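Local atomic coordinates of transcriptional regulator (Pseudomonas aeruginosa, PDB entry 3E7Q), a protein that probably binds DNA as a dimeric transcriptional repressor of the TetR family, recognising its operator through an N-terminal helix-turn-helix domain. Residues B[23-37]-B[57-69]. Numbering follows the deposited sequence.
Sequences TLACLKRHGFQGASV and GKDALVAEAYLAV
Lys58 lies across one face of the Phe32 ring, in the three-helix DNA-binding domain of a TetR-type regulator, where the helix that carries Thr23 meets the helix linking this domain to the rest of the chain. Two measures support a cation-pi contact over the face: Lys58 NZ is 4.3 Å from the centroid of the Phe32 ring, and only 6° off its normal. Lys58 CE adds a CH-pi contact nearer the rim. With CG anti to the backbone N, the lysine chain reaches over the ring to the backbone of Ala35. There Lys58 NZ donates to Ala35 O at 2.9 Å, approaching from above the carbonyl plane. A second bond, to Phe32 O, is modelled, but that oxygen is less surely placed. The edge of the same ring meets Asp59 OD1, 3.6 Å from Phe32 CZ, the carboxylate and ring planes being 22° apart; Val62 CG2 also approaches this edge, and Ile126 of helix 124-152 touches both Phe32 and Val62.

The short segment axes cross at -105°, 10.2 Å apart at their closest, and this steep crossing confines the apolar contacts to a few side chains. Val62 CG2 touches Leu27 CD2 and Thr23 CG2, at 4.0 Å each, while Thr23 CG2 also packs on Ala65 CB and Leu24 CD2 bridges Ala65 and Val69 CG2. Further along the chain, Val37 CG1 rests against the start of helix 58-82, 3.6 Å from Lys58 N, and touches Leu61 CD1; Ile40 of helix 37-44, in the predicted helix-turn-helix, packs on Thr23 and Leu61. Thr23 OG1, already bonded to Leu19 O, accepts from a water that also donates to Leu61 O, at 2.6 Å from water oxygen to Leu61 O.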
loop_
_atom_site.group_PDB
_atom_site.type_symbol
_atom_site.label_atom_id
_atom_site.label_comp_id
_atom_site.label_asym_id
_atom_site.label_seq_id
_atom_site.Cartn_x
_atom_site.Cartn_y
_atom_site.Cartn_z
ATOM N N THR B 23 13.757 5.319 16.321
ATOM C CA THR B 23 12.669 5.957 15.583
ATOM C C THR B 23 11.785 4.892 14.934
ATOM O O THR B 23 10.537 4.961 15.058
ATOM C CB THR B 23 13.238 6.953 14.531
ATOM O OG1 THR B 23 14.093 7.875 15.203
ATOM C CG2 THR B 23 12.167 7.726 13.791
ATOM N N LEU B 24 12.409 3.895 14.256
ATOM C CA LEU B 24 11.602 2.841 13.632
ATOM C C LEU B 24 10.772 2.008 14.645
ATOM O O LEU B 24 9.656 1.576 14.324
ATOM C CB LEU B 24 12.456 1.925 12.761
ATOM C CG LEU B 24 13.167 2.592 11.563
ATOM C CD1 LEU B 24 14.275 1.664 11.112
ATOM C CD2 LEU B 24 12.148 2.968 10.455
ATOM N N ALA B 25 11.319 1.804 15.840
ATOM C CA ALA B 25 10.696 1.001 16.916
ATOM C C ALA B 25 9.590 1.770 17.535
ATOM O O ALA B 25 8.514 1.236 17.792
ATOM C CB ALA B 25 11.758 0.571 18.041
ATOM N N CYS B 26 9.847 3.044 17.770
ATOM C CA CYS B 26 8.780 3.937 18.194
ATOM C C CYS B 26 7.607 4.064 17.207
ATOM O O CYS B 26 6.440 4.114 17.651
ATOM C CB CYS B 26 9.343 5.299 18.502
ATOM S SG CYS B 26 8.080 6.423 18.975
ATOM N N LEU B 27 7.897 4.133 15.897
ATOM C CA LEU B 27 6.856 4.200 14.898
ATOM C C LEU B 27 5.997 2.931 14.865
ATOM O O LEU B 27 4.771 3.003 14.683
ATOM C CB LEU B 27 7.451 4.412 13.503
ATOM C CG LEU B 27 8.091 5.752 13.168
ATOM C CD1 LEU B 27 8.815 5.601 11.855
ATOM C CD2 LEU B 27 7.094 6.943 13.155
ATOM N N LYS B 28 6.660 1.779 15.010
ATOM C CA LYS B 28 6.011 0.474 15.043
ATOM C C LYS B 28 5.137 0.318 16.260
ATOM O O LYS B 28 4.147 -0.387 16.164
ATOM C CB LYS B 28 7.038 -0.681 14.950
ATOM C CG LYS B 28 6.495 -2.107 15.309
ATOM C CD LYS B 28 7.236 -3.245 14.583
ATOM C CE LYS B 28 6.832 -4.638 15.175
ATOM N NZ LYS B 28 7.254 -5.827 14.321
ATOM N N ARG B 29 5.444 1.019 17.358
ATOM C CA ARG B 29 4.670 0.915 18.609
ATOM C C ARG B 29 3.617 2.015 18.838
ATOM O O ARG B 29 2.587 1.770 19.475
ATOM C CB ARG B 29 5.641 0.907 19.805
ATOM C CG ARG B 29 5.033 1.185 21.174
ATOM C CD ARG B 29 6.107 1.353 22.164
ATOM N NE ARG B 29 6.886 0.123 22.304
ATOM C CZ ARG B 29 6.811 -0.730 23.335
ATOM N NH1 ARG B 29 5.984 -0.507 24.360
ATOM N NH2 ARG B 29 7.580 -1.823 23.338
ATOM N N HIS B 30 3.857 3.227 18.347
ATOM C CA HIS B 30 2.963 4.318 18.649
ATOM C C HIS B 30 2.292 4.882 17.438
ATOM O O HIS B 30 1.446 5.756 17.571
ATOM C CB HIS B 30 3.714 5.436 19.365
ATOM C CG HIS B 30 4.314 5.008 20.659
ATOM N ND1 HIS B 30 3.546 4.626 21.743
ATOM C CD2 HIS B 30 5.607 4.884 21.046
ATOM C CE1 HIS B 30 4.344 4.299 22.744
ATOM N NE2 HIS B 30 5.598 4.452 22.353
ATOM N N GLY B 31 2.673 4.425 16.255
ATOM C CA GLY B 31 2.361 5.171 15.026
ATOM C C GLY B 31 3.105 6.507 14.898
ATOM O O GLY B 31 3.746 6.995 15.822
ATOM N N PHE B 32 3.007 7.114 13.723
ATOM C CA PHE B 32 3.602 8.435 13.532
ATOM C C PHE B 32 2.951 9.465 14.392
ATOM O O PHE B 32 3.645 10.267 15.007
ATOM C CB PHE B 32 3.534 8.912 12.095
ATOM C CG PHE B 32 3.997 10.348 11.914
ATOM C CD1 PHE B 32 5.335 10.658 11.875
ATOM C CD2 PHE B 32 3.070 11.397 11.805
ATOM C CE1 PHE B 32 5.761 11.980 11.708
ATOM C CE2 PHE B 32 3.497 12.723 11.674
ATOM C CZ PHE B 32 4.838 13.008 11.594
ATOM N N GLN B 33 1.621 9.463 14.418
ATOM C CA GLN B 33 0.896 10.487 15.205
ATOM C C GLN B 33 1.262 10.375 16.696
ATOM O O GLN B 33 1.385 11.387 17.403
ATOM C CB GLN B 33 -0.637 10.381 15.030
ATOM C CG GLN B 33 -1.148 10.439 13.604
ATOM C CD GLN B 33 -1.309 9.029 12.981
ATOM O OE1 GLN B 33 -0.498 8.122 13.262
ATOM N NE2 GLN B 33 -2.339 8.852 12.128
ATOM N N GLY B 34 1.423 9.145 17.181
ATOM C CA GLY B 34 1.740 8.958 18.593
ATOM C C GLY B 34 3.209 9.052 18.994
ATOM O O GLY B 34 3.502 9.171 20.177
ATOM N N ALA B 35 4.128 8.948 18.023
ATOM C CA ALA B 35 5.572 9.041 18.304
ATOM C C ALA B 35 5.921 10.444 18.769
ATOM O O ALA B 35 5.207 11.378 18.452
ATOM C CB ALA B 35 6.421 8.647 17.049
ATOM N N SER B 36 6.995 10.586 19.553
ATOM C CA SER B 36 7.539 11.892 19.898
ATOM C C SER B 36 8.994 11.661 20.155
ATOM O O SER B 36 9.384 10.525 20.281
ATOM C CB SER B 36 6.877 12.413 21.169
ATOM O OG SER B 36 7.043 11.479 22.227
ATOM N N VAL B 37 9.790 12.717 20.254
ATOM C CA VAL B 37 11.206 12.571 20.521
ATOM C C VAL B 37 11.466 11.878 21.874
ATOM O O VAL B 37 12.427 11.100 21.984
ATOM C CB VAL B 37 11.973 13.925 20.486
ATOM C CG1 VAL B 37 11.711 14.677 19.191
ATOM C CG2 VAL B 37 11.574 14.766 21.611
ATOM N N GLY B 57 13.663 17.899 15.650
ATOM C CA GLY B 57 12.393 17.434 16.177
ATOM C C GLY B 57 12.023 16.084 15.600
ATOM O O GLY B 57 12.846 15.413 14.947
ATOM N N LYS B 58 10.783 15.703 15.859
ATOM C CA LYS B 58 10.262 14.447 15.437
ATOM C C LYS B 58 10.256 14.372 13.897
ATOM O O LYS B 58 10.839 13.475 13.327
ATOM C CB LYS B 58 8.861 14.268 15.999
ATOM C CG LYS B 58 8.107 13.034 15.506
ATOM C CD LYS B 58 6.651 13.406 15.485
ATOM C CE LYS B 58 5.733 12.248 15.331
ATOM N NZ LYS B 58 4.453 12.646 15.952
ATOM N N ASP B 59 9.652 15.332 13.225
ATOM C CA ASP B 59 9.600 15.273 11.760
ATOM C C ASP B 59 10.969 14.924 11.155
ATOM O O ASP B 59 11.059 14.079 10.305
ATOM C CB ASP B 59 9.040 16.571 11.162
ATOM C CG ASP B 59 7.616 16.831 11.558
ATOM O OD1 ASP B 59 6.937 15.915 12.150
ATOM O OD2 ASP B 59 7.156 17.986 11.279
ATOM N N ALA B 60 12.014 15.595 11.628
ATOM C CA ALA B 60 13.362 15.409 11.154
ATOM C C ALA B 60 13.946 14.018 11.465
ATOM O O ALA B 60 14.707 13.476 10.684
ATOM C CB ALA B 60 14.222 16.445 11.752
ATOM N N LEU B 61 13.597 13.445 12.612
ATOM C CA LEU B 61 14.026 12.088 12.957
ATOM C C LEU B 61 13.334 11.075 12.070
ATOM O O LEU B 61 13.937 10.111 11.649
ATOM C CB LEU B 61 13.766 11.770 14.451
ATOM C CG LEU B 61 14.741 12.435 15.411
ATOM C CD1 LEU B 61 14.190 12.486 16.874
ATOM C CD2 LEU B 61 16.115 11.742 15.345
ATOM N N VAL B 62 12.073 11.302 11.771
ATOM C CA VAL B 62 11.296 10.350 10.944
ATOM C C VAL B 62 11.772 10.409 9.470
ATOM O O VAL B 62 12.036 9.349 8.880
ATOM C CB VAL B 62 9.778 10.574 11.089
ATOM C CG1 VAL B 62 9.009 9.817 10.050
ATOM C CG2 VAL B 62 9.276 10.198 12.526
ATOM N N ALA B 63 11.947 11.625 8.927
ATOM C CA ALA B 63 12.581 11.815 7.618
ATOM C C ALA B 63 13.954 11.147 7.538
ATOM O O ALA B 63 14.261 10.474 6.549
ATOM C CB ALA B 63 12.698 13.306 7.264
ATOM N N GLU B 64 14.776 11.279 8.568
ATOM C CA GLU B 64 16.061 10.555 8.559
ATOM C C GLU B 64 15.913 9.026 8.514
ATOM O O GLU B 64 16.637 8.338 7.768
ATOM C CB GLU B 64 16.929 10.892 9.758
ATOM C CG GLU B 64 17.987 11.993 9.581
ATOM C CD GLU B 64 18.978 11.770 8.417
ATOM O OE1 GLU B 64 20.088 11.178 8.620
ATOM O OE2 GLU B 64 18.657 12.260 7.310
ATOM N N ALA B 65 15.015 8.482 9.332
ATOM C CA ALA B 65 14.682 7.043 9.259
ATOM C C ALA B 65 14.135 6.609 7.872
ATOM O O ALA B 65 14.493 5.527 7.377
ATOM C CB ALA B 65 13.720 6.646 10.343
ATOM N N TYR B 66 13.248 7.432 7.303
ATOM C CA TYR B 66 12.646 7.205 6.001
ATOM C C TYR B 66 13.746 7.157 4.946
ATOM O O TYR B 66 13.794 6.248 4.166
ATOM C CB TYR B 66 11.610 8.316 5.664
ATOM C CG TYR B 66 10.603 8.061 4.503
ATOM C CD1 TYR B 66 10.558 6.865 3.797
ATOM C CD2 TYR B 66 9.679 9.008 4.178
ATOM C CE1 TYR B 66 9.654 6.657 2.781
ATOM C CE2 TYR B 66 8.753 8.813 3.182
ATOM C CZ TYR B 66 8.731 7.639 2.485
ATOM O OH TYR B 66 7.813 7.458 1.471
ATOM N N LEU B 67 14.659 8.115 4.985
ATOM C CA LEU B 67 15.795 8.161 4.072
ATOM C C LEU B 67 16.746 6.980 4.152
ATOM O O LEU B 67 17.259 6.519 3.119
ATOM C CB LEU B 67 16.592 9.453 4.282
ATOM C CG LEU B 67 16.225 10.593 3.345
ATOM C CD1 LEU B 67 16.774 11.942 3.824
ATOM C CD2 LEU B 67 16.694 10.278 1.860
ATOM N N ALA B 68 17.041 6.552 5.381
ATOM C CA ALA B 68 17.836 5.370 5.642
ATOM C C ALA B 68 17.133 4.146 5.055
ATOM O O ALA B 68 17.761 3.364 4.397
ATOM C CB ALA B 68 18.083 5.179 7.146
ATOM N N VAL B 69 15.832 4.001 5.267
ATOM C CA VAL B 69 15.148 2.765 4.915
ATOM C C VAL B 69 15.088 2.641 3.363
ATOM O O VAL B 69 15.514 1.591 2.784
ATOM C CB VAL B 69 13.763 2.667 5.576
ATOM C CG1 VAL B 69 12.907 1.680 4.904
ATOM C CG2 VAL B 69 13.871 2.292 7.042
HETATM O O HOH W 1 15.585 8.804 13.160
#